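Local coordinates for regulatory protein of LacI family (Chloroflexus aggregans, PDB 3BBL), which probably regulates transcription as a DNA-binding protein of the LacI family, with a periplasmic-binding-protein-like core that may sense a small effector, at residues A[235-246]-A[270-278]. Residues are numbered along the deposited sequence; the frame is centred on the assembly and turned at random.
Sequences PLSSVRQPIAEA and LQPSLIIRA. With EDO (1,2-ethanediol), chain C.
The antiparallel pair formed by strands 237-240 and 267-275 of a periplasmic-binding-protein-like core is held by a ladder in which S238 faces I275 and R240 faces S273 as hydrogen-bonded pairs. S238 N gives to I275 O at 3.0 Å and I275 N returns to S238 O at 2.8 Å, while R240 N bonds to S273 O and S273 N to R240 O. Side-chain to backbone bonds extend the pairing: S237 OG, turned beside its own backbone N (chi1 -82°), accepts a hydrogen bond from R277 N at 2.8 Å over a nearly straight N-H...O angle of 168°. The R277 chain runs extended from CG to NE, carrying NH1 to L236 O at 2.7 Å, with the carbonyl oxygen near the guanidinium plane. I275 lies against both arginines, CD1 3.8 Å above the centre of the R240 guanidinium and CG2 over a face of R277's. The arginines' NH2 atoms come within 3.8 Å of each other, yet D225 forms salt bridges with both and probably offsets their charge. The ladder is consistent with the hinge crossovers of LacI-family cores. P272 CB and V239 CG1 lie side by side at 3.8 Å, P272 also touching I107 of strand 104-107. Farther along, L270 CD1 meets A246 CA at 3.6 Å in the first turn of helix 243-258, and its CD2 lies against the E245 carboxylate carbon.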
ATOM      1  N   PRO A 235     -10.533  16.450  -2.238  1.00 29.68           N
ATOM      2  CA  PRO A 235      -9.826  15.272  -2.746  1.00 29.25           C
ATOM      3  C   PRO A 235      -8.603  15.806  -3.500  1.00 28.07           C
ATOM      4  O   PRO A 235      -8.669  16.852  -4.138  1.00 26.57           O
ATOM      5  CB  PRO A 235     -10.866  14.608  -3.651  1.00 30.44           C
ATOM      6  CG  PRO A 235     -11.710  15.770  -4.107  1.00 32.63           C
ATOM      7  CD  PRO A 235     -11.863  16.586  -2.850  1.00 30.29           C
ATOM      8  N   LEU A 236      -7.488  15.096  -3.408  1.00 27.92           N
ATOM      9  CA  LEU A 236      -6.253  15.540  -4.033  1.00 25.54           C
ATOM     10  C   LEU A 236      -6.051  15.171  -5.497  1.00 23.98           C
ATOM     11  O   LEU A 236      -6.173  14.013  -5.882  1.00 24.52           O
ATOM     12  CB  LEU A 236      -5.064  15.021  -3.219  1.00 24.32           C
ATOM     13  CG  LEU A 236      -3.669  15.355  -3.748  1.00 25.25           C
ATOM     14  CD1 LEU A 236      -3.407  16.861  -3.632  1.00 21.10           C
ATOM     15  CD2 LEU A 236      -2.632  14.566  -2.960  1.00 26.67           C
ATOM     16  N   SER A 237      -5.746  16.174  -6.311  1.00 22.29           N
ATOM     17  CA  SER A 237      -5.450  15.944  -7.717  1.00 21.51           C
ATOM     18  C   SER A 237      -4.015  15.426  -7.729  1.00 21.09           C
ATOM     19  O   SER A 237      -3.170  15.888  -6.947  1.00 19.57           O
ATOM     20  CB  SER A 237      -5.552  17.241  -8.506  1.00 20.68           C
ATOM     21  OG  SER A 237      -6.899  17.507  -8.831  1.00 22.80           O
ATOM     22  N   SER A 238      -3.737  14.465  -8.604  1.00 20.86           N
ATOM     23  CA  SER A 238      -2.410  13.870  -8.645  1.00 22.09           C
ATOM     24  C   SER A 238      -2.097  13.233  -9.983  1.00 23.49           C
ATOM     25  O   SER A 238      -2.993  12.991 -10.785  1.00 24.40           O
ATOM     26  CB  SER A 238      -2.310  12.803  -7.554  1.00 21.76           C
ATOM     27  OG  SER A 238      -0.992  12.321  -7.413  1.00 21.40           O
ATOM     28  N   VAL A 239      -0.816  12.965 -10.213  1.00 24.40           N
ATOM     29  CA  VAL A 239      -0.374  12.322 -11.443  1.00 24.42           C
ATOM     30  C   VAL A 239      -0.343  10.811 -11.217  1.00 24.65           C
ATOM     31  O   VAL A 239       0.369  10.320 -10.342  1.00 23.98           O
ATOM     32  CB  VAL A 239       1.036  12.780 -11.854  1.00 24.81           C
ATOM     33  CG1 VAL A 239       1.436  12.088 -13.148  1.00 24.60           C
ATOM     34  CG2 VAL A 239       1.069  14.287 -12.024  1.00 22.74           C
ATOM     35  N   ARG A 240      -1.127  10.082 -12.004  1.00 24.85           N
ATOM     36  CA  ARG A 240      -1.180   8.626 -11.901  1.00 24.19           C
ATOM     37  C   ARG A 240      -0.249   7.980 -12.916  1.00 24.01           C
ATOM     38  O   ARG A 240      -0.189   8.397 -14.077  1.00 22.59           O
ATOM     39  CB  ARG A 240      -2.598   8.126 -12.141  1.00 22.91           C
ATOM     40  CG  ARG A 240      -2.743   6.621 -12.046  1.00 24.13           C
ATOM     41  CD  ARG A 240      -4.148   6.209 -12.406  1.00 23.14           C
ATOM     42  NE  ARG A 240      -5.113   6.769 -11.469  1.00 25.00           N
ATOM     43  CZ  ARG A 240      -6.415   6.879 -11.712  1.00 26.11           C
ATOM     44  NH1 ARG A 240      -6.917   6.473 -12.869  1.00 25.83           N
ATOM     45  NH2 ARG A 240      -7.213   7.392 -10.796  1.00 25.27           N
ATOM     46  N   GLN A 241       0.485   6.970 -12.461  1.00 23.66           N
ATOM     47  CA  GLN A 241       1.406   6.237 -13.322  1.00 25.09           C
ATOM     48  C   GLN A 241       0.808   4.856 -13.577  1.00 24.13           C
ATOM     49  O   GLN A 241       0.195   4.268 -12.689  1.00 23.06           O
ATOM     50  CB  GLN A 241       2.776   6.092 -12.650  1.00 26.43           C
ATOM     51  CG  GLN A 241       3.481   7.402 -12.356  1.00 27.95           C
ATOM     52  CD  GLN A 241       4.930   7.203 -11.955  1.00 29.25           C
ATOM     53  OE1 GLN A 241       5.231   6.461 -11.027  1.00 29.75           O
ATOM     54  NE2 GLN A 241       5.836   7.870 -12.657  1.00 29.88           N
ATOM     55  N   PRO A 242       0.962   4.330 -14.801  1.00 23.29           N
ATOM     56  CA  PRO A 242       0.419   3.008 -15.136  1.00 23.50           C
ATOM     57  C   PRO A 242       1.363   1.896 -14.656  1.00 24.17           C
ATOM     58  O   PRO A 242       2.058   1.258 -15.446  1.00 23.33           O
ATOM     59  CB  PRO A 242       0.299   3.084 -16.648  1.00 22.76           C
ATOM     60  CG  PRO A 242       1.527   3.864 -17.016  1.00 22.44           C
ATOM     61  CD  PRO A 242       1.569   4.970 -15.983  1.00 22.94           C
ATOM     62  N   ILE A 243       1.374   1.682 -13.345  1.00 24.21           N
ATOM     63  CA  ILE A 243       2.235   0.691 -12.722  1.00 25.83           C
ATOM     64  C   ILE A 243       1.923  -0.741 -13.141  1.00 26.96           C
ATOM     65  O   ILE A 243       2.840  -1.533 -13.351  1.00 27.09           O
ATOM     66  CB  ILE A 243       2.170   0.809 -11.176  1.00 25.40           C
ATOM     67  CG1 ILE A 243       2.524   2.243 -10.762  1.00 24.75           C
ATOM     68  CG2 ILE A 243       3.122  -0.195 -10.515  1.00 22.87           C
ATOM     69  CD1 ILE A 243       3.835   2.752 -11.355  1.00 22.83           C
ATOM     70  N   ALA A 244       0.643  -1.074 -13.267  1.00 27.25           N
ATOM     71  CA  ALA A 244       0.276  -2.425 -13.674  1.00 29.17           C
ATOM     72  C   ALA A 244       0.789  -2.690 -15.088  1.00 29.18           C
ATOM     73  O   ALA A 244       1.413  -3.718 -15.345  1.00 27.82           O
ATOM     74  CB  ALA A 244      -1.240  -2.611 -13.615  1.00 27.32           C
ATOM     75  N   GLU A 245       0.542  -1.751 -15.996  1.00 30.56           N
ATOM     76  CA  GLU A 245       0.990  -1.905 -17.375  1.00 32.30           C
ATOM     77  C   GLU A 245       2.512  -2.015 -17.438  1.00 32.25           C
ATOM     78  O   GLU A 245       3.058  -2.809 -18.203  1.00 34.09           O
ATOM     79  CB  GLU A 245       0.504  -0.733 -18.233  1.00 33.61           C
ATOM     80  CG  GLU A 245       1.033  -0.759 -19.661  1.00 40.91           C
ATOM     81  CD  GLU A 245       0.459   0.349 -20.547  1.00 46.22           C
ATOM     82  OE1 GLU A 245       0.235   1.477 -20.038  1.00 48.28           O
ATOM     83  OE2 GLU A 245       0.245   0.097 -21.760  1.00 47.85           O
ATOM     84  N   ALA A 246       3.198  -1.222 -16.627  1.00 31.00           N
ATOM     85  CA  ALA A 246       4.647  -1.262 -16.600  1.00 30.53           C
ATOM     86  C   ALA A 246       5.113  -2.645 -16.146  1.00 30.93           C
ATOM     87  O   ALA A 246       6.114  -3.169 -16.632  1.00 29.09           O
ATOM     88  CB  ALA A 246       5.182  -0.189 -15.658  1.00 29.71           C
ATOM     89  N   LEU A 270       6.285   4.643 -20.993  1.00 30.23           N
ATOM     90  CA  LEU A 270       4.850   4.791 -20.812  1.00 29.51           C
ATOM     91  C   LEU A 270       4.500   6.194 -20.316  1.00 29.64           C
ATOM     92  O   LEU A 270       5.267   6.817 -19.584  1.00 30.06           O
ATOM     93  CB  LEU A 270       4.346   3.752 -19.809  1.00 30.35           C
ATOM     94  CG  LEU A 270       4.669   2.295 -20.141  1.00 31.59           C
ATOM     95  CD1 LEU A 270       4.141   1.396 -19.041  1.00 32.02           C
ATOM     96  CD2 LEU A 270       4.050   1.917 -21.473  1.00 31.59           C
ATOM     97  N   GLN A 271       3.330   6.681 -20.710  1.00 29.24           N
ATOM     98  CA  GLN A 271       2.879   8.002 -20.310  1.00 28.82           C
ATOM     99  C   GLN A 271       1.960   7.975 -19.091  1.00 28.68           C
ATOM    100  O   GLN A 271       1.102   7.101 -18.963  1.00 28.24           O
ATOM    101  CB  GLN A 271       2.140   8.680 -21.469  1.00 28.95           C
ATOM    102  CG  GLN A 271       3.004   8.968 -22.677  1.00 30.30           C
ATOM    103  CD  GLN A 271       4.239   9.773 -22.325  1.00 33.19           C
ATOM    104  OE1 GLN A 271       5.366   9.304 -22.492  1.00 35.55           O
ATOM    105  NE2 GLN A 271       4.036  10.989 -21.830  1.00 32.50           N
ATOM    106  N   PRO A 272       2.147   8.929 -18.162  1.00 27.29           N
ATOM    107  CA  PRO A 272       1.288   8.969 -16.974  1.00 25.75           C
ATOM    108  C   PRO A 272       0.025   9.769 -17.313  1.00 26.08           C
ATOM    109  O   PRO A 272      -0.086  10.336 -18.399  1.00 25.12           O
ATOM    110  CB  PRO A 272       2.165   9.670 -15.947  1.00 25.21           C
ATOM    111  CG  PRO A 272       2.912  10.659 -16.791  1.00 25.53           C
ATOM    112  CD  PRO A 272       3.304   9.830 -18.005  1.00 24.74           C
ATOM    113  N   SER A 273      -0.924   9.809 -16.387  1.00 26.60           N
ATOM    114  CA  SER A 273      -2.160  10.548 -16.597  1.00 27.88           C
ATOM    115  C   SER A 273      -2.389  11.515 -15.454  1.00 27.11           C
ATOM    116  O   SER A 273      -2.152  11.182 -14.299  1.00 28.00           O
ATOM    117  CB  SER A 273      -3.355   9.599 -16.666  1.00 27.77           C
ATOM    118  OG  SER A 273      -3.356   8.874 -17.877  1.00 34.61           O
ATOM    119  N   LEU A 274      -2.852  12.716 -15.777  1.00 26.86           N
ATOM    120  CA  LEU A 274      -3.134  13.708 -14.753  1.00 25.96           C
ATOM    121  C   LEU A 274      -4.550  13.446 -14.270  1.00 24.21           C
ATOM    122  O   LEU A 274      -5.460  13.321 -15.074  1.00 24.49           O
ATOM    123  CB  LEU A 274      -3.024  15.123 -15.328  1.00 24.10           C
ATOM    124  CG  LEU A 274      -3.409  16.267 -14.382  1.00 26.88           C
ATOM    125  CD1 LEU A 274      -2.500  16.269 -13.162  1.00 23.92           C
ATOM    126  CD2 LEU A 274      -3.315  17.596 -15.120  1.00 24.78           C
ATOM    127  N   ILE A 275      -4.729  13.336 -12.959  1.00 23.73           N
ATOM    128  CA  ILE A 275      -6.053  13.095 -12.396  1.00 23.56           C
ATOM    129  C   ILE A 275      -6.524  14.336 -11.649  1.00 24.28           C
ATOM    130  O   ILE A 275      -6.032  14.639 -10.562  1.00 23.13           O
ATOM    131  CB  ILE A 275      -6.047  11.915 -11.409  1.00 24.01           C
ATOM    132  CG1 ILE A 275      -5.346  10.706 -12.038  1.00 24.95           C
ATOM    133  CG2 ILE A 275      -7.468  11.555 -11.036  1.00 22.89           C
ATOM    134  CD1 ILE A 275      -5.948  10.257 -13.351  1.00 23.81           C
ATOM    135  N   ILE A 276      -7.464  15.060 -12.248  1.00 25.58           N
ATOM    136  CA  ILE A 276      -8.014  16.267 -11.637  1.00 27.71           C
ATOM    137  C   ILE A 276      -9.278  15.930 -10.856  1.00 29.53           C
ATOM    138  O   ILE A 276     -10.242  15.398 -11.406  1.00 29.17           O
ATOM    139  CB  ILE A 276      -8.373  17.326 -12.697  1.00 27.54           C
ATOM    140  CG1 ILE A 276      -7.121  17.716 -13.485  1.00 26.51           C
ATOM    141  CG2 ILE A 276      -8.964  18.558 -12.021  1.00 26.80           C
ATOM    142  CD1 ILE A 276      -6.063  18.393 -12.650  1.00 25.23           C
ATOM    143  N   ARG A 277      -9.267  16.248  -9.569  1.00 31.49           N
ATOM    144  CA  ARG A 277     -10.406  15.961  -8.724  1.00 33.96           C
ATOM    145  C   ARG A 277     -11.070  17.224  -8.188  1.00 38.13           C
ATOM    146  O   ARG A 277     -10.398  18.185  -7.828  1.00 38.37           O
ATOM    147  CB  ARG A 277      -9.973  15.068  -7.556  1.00 30.14           C
ATOM    148  CG  ARG A 277      -9.392  13.734  -7.964  1.00 25.86           C
ATOM    149  CD  ARG A 277      -9.242  12.811  -6.760  1.00 25.20           C
ATOM    150  NE  ARG A 277      -8.977  11.426  -7.157  1.00 23.51           N
ATOM    151  CZ  ARG A 277      -7.769  10.893  -7.328  1.00 23.64           C
ATOM    152  NH1 ARG A 277      -6.674  11.615  -7.131  1.00 22.75           N
ATOM    153  NH2 ARG A 277      -7.657   9.631  -7.714  1.00 21.94           N
ATOM    154  N   ALA A 278     -12.400  17.207  -8.146  1.00 44.05           N
ATOM    155  CA  ALA A 278     -13.194  18.324  -7.641  1.00 48.61           C
ATOM    156  C   ALA A 278     -14.084  17.770  -6.526  1.00 52.75           C
ATOM    157  O   ALA A 278     -13.979  16.594  -6.193  1.00 53.64           O
ATOM    158  CB  ALA A 278     -14.036  18.906  -8.760  1.00 46.91           C
TER
HETATM  159  C1  EDO C 501      -6.450  21.160  -4.649  1.00 30.41           C
HETATM  160  O1  EDO C 501      -5.804  21.973  -5.638  1.00 28.24           O
HETATM  161  C2  EDO C 501      -6.823  19.788  -5.228  1.00 29.70           C
HETATM  162  O2  EDO C 501      -5.743  18.873  -5.071  1.00 28.92           O